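Long-range contacts in putative nitrate transport protein (Thermoplasma volcanium, PDB 3MST), which is of unknown function but probably binds a small solute, possibly nitrate, for transport: residues A[77-87]-A[143-151]; A[219-227]-A[236-244]. One frame throughout, in Å; residues are numbered along the deposited sequence.

Contact 1: residues A[77-87]-A[143-151]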
loop_
_atom_site.group_PDB
_atom_site.type_symbol
_atom_site.label_atom_id
_atom_site.label_comp_id
_atom_site.label_asym_id
_atom_site.label_seq_id
_atom_site.Cartn_x
_atom_site.Cartn_y
_atom_site.Cartn_z
ATOM N N ARG A 77 -7.684 -1.884 -0.504
ATOM C CA ARG A 77 -7.476 -1.892 0.935
ATOM C C ARG A 77 -6.460 -2.999 1.250
ATOM O O ARG A 77 -6.622 -4.156 0.792
ATOM C CB ARG A 77 -8.792 -2.161 1.668
ATOM C CG ARG A 77 -9.778 -1.004 1.659
ATOM C CD ARG A 77 -11.013 -1.388 2.403
ATOM N NE ARG A 77 -11.936 -0.278 2.636
ATOM C CZ ARG A 77 -12.888 0.100 1.812
ATOM N NH1 ARG A 77 -13.037 -0.473 0.629
ATOM N NH2 ARG A 77 -13.695 1.096 2.183
ATOM N N ILE A 78 -5.436 -2.678 2.030
ATOM C CA ILE A 78 -4.411 -3.642 2.429
ATOM C C ILE A 78 -4.014 -3.330 3.867
ATOM O O ILE A 78 -3.723 -2.193 4.178
ATOM C CB ILE A 78 -3.173 -3.539 1.514
ATOM C CG1 ILE A 78 -3.539 -3.450 0.035
ATOM C CG2 ILE A 78 -2.245 -4.753 1.762
ATOM C CD1 ILE A 78 -2.355 -3.192 -0.883
ATOM N N ASP A 79 -4.029 -4.325 4.756
ATOM C CA ASP A 79 -3.699 -4.073 6.155
ATOM C C ASP A 79 -2.212 -4.307 6.338
ATOM O O ASP A 79 -1.767 -5.438 6.496
ATOM C CB ASP A 79 -4.524 -4.972 7.050
ATOM C CG ASP A 79 -4.508 -4.543 8.509
ATOM O OD1 ASP A 79 -4.018 -3.443 8.808
ATOM O OD2 ASP A 79 -5.019 -5.328 9.328
HETATM N N MSE A 80 -1.442 -3.230 6.234
HETATM C CA MSE A 80 0.028 -3.275 6.127
HETATM C C MSE A 80 0.754 -2.776 7.370
HETATM O O MSE A 80 1.961 -2.987 7.486
HETATM C CB MSE A 80 0.471 -2.378 4.967
HETATM C CG MSE A 80 -0.084 -2.766 3.649
HETATM SE SE MSE A 80 0.338 -1.583 2.214
HETATM C CE MSE A 80 -0.917 -0.185 2.541
ATOM N N TYR A 81 0.037 -2.084 8.262
ATOM C CA TYR A 81 0.668 -1.360 9.382
ATOM C C TYR A 81 0.100 -1.773 10.737
ATOM O O TYR A 81 -1.081 -2.165 10.854
ATOM C CB TYR A 81 0.445 0.162 9.204
ATOM C CG TYR A 81 1.091 0.693 7.944
ATOM C CD1 TYR A 81 2.467 0.788 7.834
ATOM C CD2 TYR A 81 0.347 1.011 6.826
ATOM C CE1 TYR A 81 3.078 1.197 6.670
ATOM C CE2 TYR A 81 0.961 1.436 5.665
ATOM C CZ TYR A 81 2.298 1.519 5.581
ATOM O OH TYR A 81 2.865 1.911 4.391
ATOM N N SER A 82 0.953 -1.630 11.766
ATOM C CA SER A 82 0.618 -1.939 13.123
ATOM C C SER A 82 0.907 -0.731 14.013
ATOM O O SER A 82 1.867 0.009 13.769
ATOM C CB SER A 82 1.483 -3.071 13.648
ATOM O OG SER A 82 0.945 -4.338 13.255
ATOM N N ILE A 83 0.032 -0.514 14.980
ATOM C CA ILE A 83 0.212 0.492 16.011
ATOM C C ILE A 83 0.762 -0.212 17.257
ATOM O O ILE A 83 0.195 -1.177 17.757
ATOM C CB ILE A 83 -1.115 1.198 16.315
ATOM C CG1 ILE A 83 -1.711 1.851 15.064
ATOM C CG2 ILE A 83 -0.947 2.222 17.486
ATOM C CD1 ILE A 83 -3.228 2.204 15.235
ATOM N N LEU A 84 1.870 0.300 17.757
ATOM C CA LEU A 84 2.554 -0.170 18.945
ATOM C C LEU A 84 2.347 0.835 20.065
ATOM O O LEU A 84 2.250 2.026 19.838
ATOM C CB LEU A 84 4.039 -0.298 18.693
ATOM C CG LEU A 84 4.464 -0.987 17.389
ATOM C CD1 LEU A 84 6.007 -1.103 17.348
ATOM C CD2 LEU A 84 3.798 -2.374 17.236
ATOM N N GLY A 85 2.317 0.362 21.295
ATOM C CA GLY A 85 2.352 1.259 22.413
ATOM C C GLY A 85 1.067 1.982 22.738
ATOM O O GLY A 85 -0.055 1.537 22.392
ATOM N N ASP A 86 1.261 3.139 23.385
ATOM C CA ASP A 86 0.177 3.859 24.043
ATOM C C ASP A 86 -0.240 5.105 23.255
ATOM O O ASP A 86 0.481 6.101 23.198
ATOM C CB ASP A 86 0.638 4.240 25.449
ATOM C CG ASP A 86 -0.412 4.998 26.249
ATOM O OD1 ASP A 86 -1.546 5.256 25.776
ATOM O OD2 ASP A 86 -0.070 5.391 27.391
ATOM N N GLU A 87 -1.387 5.001 22.569
ATOM C CA GLU A 87 -1.901 6.076 21.726
ATOM C C GLU A 87 -2.302 7.349 22.460
ATOM O O GLU A 87 -2.580 8.353 21.811
ATOM C CB GLU A 87 -3.040 5.590 20.823
ATOM C CG GLU A 87 -2.610 4.630 19.748
ATOM C CD GLU A 87 -3.772 4.284 18.847
ATOM O OE1 GLU A 87 -4.196 5.191 18.064
ATOM O OE2 GLU A 87 -4.235 3.122 18.904
ATOM N N GLY A 143 1.369 -5.553 15.816
ATOM C CA GLY A 143 0.701 -4.857 16.917
ATOM C C GLY A 143 -0.774 -4.713 16.578
ATOM O O GLY A 143 -1.335 -5.575 15.888
ATOM N N LYS A 144 -1.387 -3.617 16.989
ATOM C CA LYS A 144 -2.824 -3.408 16.728
ATOM C C LYS A 144 -2.949 -3.038 15.268
ATOM O O LYS A 144 -2.233 -2.168 14.788
ATOM C CB LYS A 144 -3.405 -2.278 17.588
ATOM C CG LYS A 144 -4.833 -1.901 17.256
ATOM C CD LYS A 144 -5.418 -0.789 18.180
ATOM C CE LYS A 144 -6.918 -0.518 17.869
ATOM N NZ LYS A 144 -7.719 -0.237 19.059
ATOM N N SER A 145 -3.894 -3.659 14.561
ATOM C CA SER A 145 -4.097 -3.359 13.136
ATOM C C SER A 145 -4.451 -1.903 12.899
ATOM O O SER A 145 -5.408 -1.387 13.498
ATOM C CB SER A 145 -5.227 -4.256 12.608
ATOM O OG SER A 145 -5.784 -3.760 11.415
ATOM N N PHE A 146 -3.712 -1.226 12.013
ATOM C CA PHE A 146 -4.054 0.118 11.651
ATOM C C PHE A 146 -5.406 0.176 10.922
ATOM O O PHE A 146 -6.149 1.113 11.167
ATOM C CB PHE A 146 -2.936 0.752 10.797
ATOM C CG PHE A 146 -3.224 2.147 10.319
ATOM C CD1 PHE A 146 -3.186 3.218 11.177
ATOM C CD2 PHE A 146 -3.582 2.376 9.007
ATOM C CE1 PHE A 146 -3.452 4.498 10.726
ATOM C CE2 PHE A 146 -3.810 3.660 8.533
ATOM C CZ PHE A 146 -3.784 4.724 9.431
ATOM N N ARG A 147 -5.669 -0.832 10.070
ATOM C CA ARG A 147 -6.982 -1.001 9.381
ATOM C C ARG A 147 -8.103 -1.009 10.433
ATOM O O ARG A 147 -9.165 -0.411 10.236
ATOM C CB ARG A 147 -7.067 -2.313 8.548
ATOM C CG ARG A 147 -8.521 -2.704 8.084
ATOM C CD ARG A 147 -8.662 -4.042 7.336
ATOM N NE ARG A 147 -8.003 -4.031 6.039
ATOM C CZ ARG A 147 -8.027 -5.042 5.170
ATOM N NH1 ARG A 147 -8.692 -6.129 5.452
ATOM N NH2 ARG A 147 -7.419 -4.938 4.012
ATOM N N ASN A 148 -7.884 -1.701 11.537
ATOM C CA ASN A 148 -8.918 -1.798 12.532
ATOM C C ASN A 148 -9.092 -0.482 13.327
ATOM O O ASN A 148 -10.207 -0.134 13.697
ATOM C CB ASN A 148 -8.670 -3.026 13.431
ATOM C CG ASN A 148 -9.935 -3.584 13.970
ATOM O OD1 ASN A 148 -10.882 -3.821 13.218
ATOM N ND2 ASN A 148 -10.004 -3.733 15.272
ATOM N N ARG A 149 -8.000 0.252 13.600
ATOM C CA ARG A 149 -8.049 1.549 14.225
ATOM C C ARG A 149 -8.827 2.540 13.338
ATOM O O ARG A 149 -9.651 3.310 13.835
ATOM C CB ARG A 149 -6.627 2.074 14.495
ATOM C CG ARG A 149 -6.558 3.412 15.169
ATOM C CD ARG A 149 -6.939 3.316 16.616
ATOM N NE ARG A 149 -6.841 4.625 17.266
ATOM C CZ ARG A 149 -7.874 5.356 17.596
ATOM N NH1 ARG A 149 -9.120 4.881 17.424
ATOM N NH2 ARG A 149 -7.691 6.557 18.120
HETATM N N MSE A 150 -8.593 2.522 12.033
HETATM C CA MSE A 150 -9.313 3.446 11.143
HETATM C C MSE A 150 -10.796 3.060 10.919
HETATM O O MSE A 150 -11.635 3.897 10.601
HETATM C CB MSE A 150 -8.549 3.578 9.836
HETATM C CG MSE A 150 -7.131 4.112 10.056
HETATM SE SE MSE A 150 -7.108 5.993 10.477
HETATM C CE MSE A 150 -7.188 6.560 8.545
ATOM N N LYS A 151 -11.138 1.805 11.125
ATOM C CA LYS A 151 -12.563 1.417 11.250
ATOM C C LYS A 151 -13.195 2.040 12.479
ATOM O O LYS A 151 -14.333 2.579 12.397
ATOM C CB LYS A 151 -12.719 -0.083 11.277
ATOM C CG LYS A 151 -12.441 -0.759 9.974
ATOM C CD LYS A 151 -12.647 -2.290 10.104
ATOM C CE LYS A 151 -12.402 -3.045 8.819
ATOM N NZ LYS A 151 -12.746 -4.479 8.938
HETATM O O HOH W 1 -6.727 2.683 20.145
#
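R149 reaches from helix 146-151 across I83 to E87, and its chain can be followed atom by atom. R149 CB and R149 CG lie on the tip of I83, each 3.5 Å from I83 CD1, the two side chains meeting nearly at right angles. A bend at chi2 (73°) then turns the chain toward the carboxylate, bringing CD alongside E87 OE2. R149 NE donates to E87 OE1 over 2.8 Å, a salt bridge that enters on the syn side and near the guanidinium plane. The flat groups are turned 59° from each other, and NE is the atom that bonds E87 OE1. Beyond it, NH1 and NH2 bridge to E152 and D112, giving the arginine three acidic partners.

At the other end, S145 OG donates to D79 OD2 (2.7 Å) and, as N-cap, accepts from N148 N (2.9 Å), which ties the carboxylate to the first turn of the helix. Between these sites, reciprocal bonds I83 N to K144 O (2.8 Å) and K144 N to I83 O (3.0 Å) define an antiparallel hydrogen-bonded pair.

Strand 81-85 lies between 133-137 and the outermost strand 144-145 of a five-stranded mixed sheet. Helix 146-151 leaves that edge at 78° to strand 81-85, and F146 packs against L135 of strand 133-137 and N104 of helix 100-112.

Contact 2: residues A[219-227]-A[236-244]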
loop_
_atom_site.group_PDB
_atom_site.type_symbol
_atom_site.label_atom_id
_atom_site.label_comp_id
_atom_site.label_asym_id
_atom_site.label_seq_id
_atom_site.Cartn_x
_atom_site.Cartn_y
_atom_site.Cartn_z
ATOM N N LYS A 219 -15.644 1.366 -6.144
ATOM C CA LYS A 219 -16.757 2.240 -5.737
ATOM C C LYS A 219 -16.265 3.691 -5.697
ATOM O O LYS A 219 -15.412 4.035 -4.865
ATOM C CB LYS A 219 -17.290 1.839 -4.348
ATOM C CG LYS A 219 -17.912 0.438 -4.240
ATOM C CD LYS A 219 -18.583 0.211 -2.878
ATOM C CE LYS A 219 -18.875 -1.273 -2.588
ATOM N NZ LYS A 219 -19.295 -1.518 -1.164
ATOM N N ARG A 220 -16.847 4.533 -6.546
ATOM C CA ARG A 220 -16.414 5.910 -6.703
ATOM C C ARG A 220 -16.348 6.627 -5.356
ATOM O O ARG A 220 -15.354 7.313 -5.092
ATOM C CB ARG A 220 -17.309 6.702 -7.644
ATOM C CG ARG A 220 -16.756 8.087 -7.943
ATOM C CD ARG A 220 -17.660 8.947 -8.866
ATOM N NE ARG A 220 -16.980 10.185 -9.058
ATOM C CZ ARG A 220 -15.931 10.368 -9.842
ATOM N NH1 ARG A 220 -15.602 9.486 -10.783
ATOM N NH2 ARG A 220 -15.248 11.481 -9.723
ATOM N N ALA A 221 -17.367 6.480 -4.512
ATOM C CA ALA A 221 -17.366 7.231 -3.276
ATOM C C ALA A 221 -16.210 6.843 -2.373
ATOM O O ALA A 221 -15.732 7.692 -1.622
ATOM C CB ALA A 221 -18.686 7.031 -2.538
ATOM N N GLU A 222 -15.773 5.584 -2.442
ATOM C CA GLU A 222 -14.620 5.147 -1.613
ATOM C C GLU A 222 -13.318 5.733 -2.127
ATOM O O GLU A 222 -12.450 6.124 -1.340
ATOM C CB GLU A 222 -14.555 3.620 -1.553
ATOM C CG GLU A 222 -15.758 3.060 -0.820
ATOM C CD GLU A 222 -15.619 1.606 -0.448
ATOM O OE1 GLU A 222 -14.906 0.876 -1.163
ATOM O OE2 GLU A 222 -16.240 1.149 0.553
ATOM N N LEU A 223 -13.173 5.782 -3.444
ATOM C CA LEU A 223 -12.018 6.417 -4.063
ATOM C C LEU A 223 -11.947 7.918 -3.783
ATOM O O LEU A 223 -10.900 8.458 -3.420
ATOM C CB LEU A 223 -11.949 6.138 -5.558
ATOM C CG LEU A 223 -12.003 4.644 -5.945
ATOM C CD1 LEU A 223 -12.012 4.452 -7.455
ATOM C CD2 LEU A 223 -10.949 3.829 -5.243
ATOM N N VAL A 224 -13.089 8.598 -3.953
ATOM C CA VAL A 224 -13.189 10.018 -3.622
ATOM C C VAL A 224 -12.900 10.230 -2.128
ATOM O O VAL A 224 -12.172 11.182 -1.766
ATOM C CB VAL A 224 -14.560 10.575 -4.054
ATOM C CG1 VAL A 224 -14.826 11.999 -3.483
ATOM C CG2 VAL A 224 -14.648 10.566 -5.580
ATOM N N GLY A 225 -13.444 9.361 -1.280
ATOM C CA GLY A 225 -13.204 9.477 0.156
ATOM C C GLY A 225 -11.727 9.369 0.491
ATOM O O GLY A 225 -11.218 10.113 1.316
ATOM N N SER A 226 -11.031 8.408 -0.097
ATOM C CA SER A 226 -9.607 8.270 0.207
ATOM C C SER A 226 -8.773 9.447 -0.323
ATOM O O SER A 226 -7.836 9.902 0.314
ATOM C CB SER A 226 -9.125 6.936 -0.339
ATOM O OG SER A 226 -7.781 6.713 -0.036
ATOM N N ARG A 227 -9.139 9.984 -1.478
ATOM C CA ARG A 227 -8.454 11.142 -1.991
ATOM C C ARG A 227 -8.630 12.302 -1.014
ATOM O O ARG A 227 -7.683 13.031 -0.715
ATOM C CB ARG A 227 -9.039 11.529 -3.341
ATOM C CG ARG A 227 -8.256 12.639 -4.054
ATOM C CD ARG A 227 -8.864 13.083 -5.387
ATOM N NE ARG A 227 -10.195 13.611 -5.168
ATOM C CZ ARG A 227 -11.101 13.776 -6.125
ATOM N NH1 ARG A 227 -10.795 13.517 -7.399
ATOM N NH2 ARG A 227 -12.300 14.238 -5.802
ATOM N N GLU A 236 -1.649 18.016 -2.985
ATOM C CA GLU A 236 -1.612 17.793 -4.428
ATOM C C GLU A 236 -2.591 16.702 -4.905
ATOM O O GLU A 236 -2.938 16.641 -6.091
ATOM C CB GLU A 236 -0.169 17.439 -4.851
ATOM C CG GLU A 236 0.895 18.497 -4.499
ATOM C CD GLU A 236 1.484 18.352 -3.083
ATOM O OE1 GLU A 236 0.979 17.583 -2.224
ATOM O OE2 GLU A 236 2.489 19.039 -2.827
ATOM N N LEU A 237 -3.038 15.849 -3.985
ATOM C CA LEU A 237 -3.983 14.793 -4.290
ATOM C C LEU A 237 -5.316 15.277 -4.820
ATOM O O LEU A 237 -5.975 14.549 -5.534
ATOM C CB LEU A 237 -4.291 13.909 -3.088
ATOM C CG LEU A 237 -3.731 12.548 -3.162
ATOM C CD1 LEU A 237 -4.059 11.856 -1.835
ATOM C CD2 LEU A 237 -4.085 11.686 -4.379
ATOM N N ASN A 238 -5.736 16.463 -4.387
ATOM C CA ASN A 238 -7.046 16.968 -4.744
ATOM C C ASN A 238 -7.173 17.185 -6.225
ATOM O O ASN A 238 -8.303 17.267 -6.755
ATOM C CB ASN A 238 -7.347 18.290 -4.043
ATOM C CG ASN A 238 -7.796 18.094 -2.627
ATOM O OD1 ASN A 238 -7.338 18.824 -1.739
ATOM N ND2 ASN A 238 -8.696 17.104 -2.388
ATOM N N ASP A 239 -6.035 17.336 -6.886
ATOM C CA ASP A 239 -6.002 17.522 -8.329
ATOM C C ASP A 239 -5.956 16.229 -9.153
ATOM O O ASP A 239 -5.908 16.273 -10.373
ATOM C CB ASP A 239 -4.797 18.372 -8.674
ATOM C CG ASP A 239 -4.799 19.690 -7.938
ATOM O OD1 ASP A 239 -5.897 20.302 -7.832
ATOM O OD2 ASP A 239 -3.706 20.086 -7.450
ATOM N N ILE A 240 -5.982 15.089 -8.495
ATOM C CA ILE A 240 -6.024 13.798 -9.204
ATOM C C ILE A 240 -7.479 13.390 -9.420
ATOM O O ILE A 240 -8.272 13.338 -8.509
ATOM C CB ILE A 240 -5.206 12.720 -8.442
ATOM C CG1 ILE A 240 -3.702 13.049 -8.386
ATOM C CG2 ILE A 240 -5.404 11.336 -9.072
ATOM C CD1 ILE A 240 -2.970 12.994 -9.742
ATOM N N GLU A 241 -7.812 13.124 -10.670
ATOM C CA GLU A 241 -9.134 12.757 -11.062
ATOM C C GLU A 241 -9.353 11.259 -10.826
ATOM O O GLU A 241 -8.417 10.481 -10.840
ATOM C CB GLU A 241 -9.331 13.060 -12.544
ATOM C CG GLU A 241 -9.310 14.516 -12.863
ATOM C CD GLU A 241 -9.285 14.746 -14.375
ATOM O OE1 GLU A 241 -9.860 13.912 -15.131
ATOM O OE2 GLU A 241 -8.655 15.742 -14.808
ATOM N N ILE A 242 -10.597 10.892 -10.566
ATOM C CA ILE A 242 -11.098 9.539 -10.389
ATOM C C ILE A 242 -12.067 9.212 -11.524
ATOM O O ILE A 242 -12.968 10.006 -11.857
ATOM C CB ILE A 242 -11.784 9.448 -9.034
ATOM C CG1 ILE A 242 -10.696 9.624 -7.906
ATOM C CG2 ILE A 242 -12.561 8.130 -8.913
ATOM C CD1 ILE A 242 -11.302 9.922 -6.564
ATOM N N ILE A 243 -11.866 8.074 -12.155
ATOM C CA ILE A 243 -12.672 7.702 -13.288
ATOM C C ILE A 243 -13.493 6.498 -12.876
ATOM O O ILE A 243 -13.070 5.638 -12.082
ATOM C CB ILE A 243 -11.817 7.644 -14.617
ATOM C CG1 ILE A 243 -10.659 6.708 -14.537
ATOM C CG2 ILE A 243 -11.262 9.032 -14.936
ATOM C CD1 ILE A 243 -9.890 6.617 -15.746
ATOM N N GLY A 244 -14.729 6.492 -13.375
ATOM C CA GLY A 244 -15.785 5.605 -12.874
ATOM C C GLY A 244 -16.862 6.219 -11.959
ATOM O O GLY A 244 -17.296 7.393 -12.043
ATOM O OXT GLY A 244 -17.381 5.483 -11.112
#
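I242 is set between two arginines, R220 and R227, which stand two turns apart on the same helix and present their guanidinium groups to it differently. R227 meets it with a face: I242 CD1 sits 3.6 Å above the guanidinium plane, displaced toward the rim, while N238 O lies on the opposite face at a looser height. A bend at chi3 (61°) swings this guanidinium around, and R227 NH1 donates to I240 O over 2.8 Å, in the plane of that carbonyl. The R227 NE nitrogen is buried by the contact and has no partner in the model.

R220 is extended from CG to NE and directs an edge of its guanidinium at the chain terminus. The nitrogen R220 NH1 is shared by two acceptors, I242 O at 2.9 Å and G244 O at 3.0 Å. It stands well above the plane of each acceptor group, the I242 carbonyl (62° out of it) and the terminal carboxylate of G244, while I242 CG2 covers a face of the guanidinium.

Between the arginines, the isoleucine lies obliquely on the helix. I242 CD1 reaches V224 CG2 at 3.5 Å, and I242 CG2 rests 3.9 Å from L223 CB.

Helix 220-227 thus carries a C-terminal arm folded back over one of its sides, held around I242 by arginine bonds to the I240 and I242 carbonyls and the G244 carboxylate. Backbone bonds of E241 and I243 with I72 align the arm with strand 71-77. That strand's sheet has an order consistent with the first lobe of a type II periplasmic binding protein fold.

Contact 1 belongs to the five-stranded sheet, and contact 2 packs beside strand 71-77 of the six-stranded one; their centres are about 23 Å apart. The two meet directly, however: R77 NH1 makes a 2.9 Å salt bridge to E222 OE1, so the start of 77-87 touches the helix of 219-227. Both are partly buried, contact 2 the more exposed: contact 1 has five buried and no exposed residues among fourteen, contact 2 four of each among eleven. Their chemistry differs: strand pairing, a helix cap and a salt bridge in contact 1, against arginines donating to backbone carbonyls and the chain's terminal carboxylate around an aliphatic centre in contact 2, where strand pairing between the segments is absent.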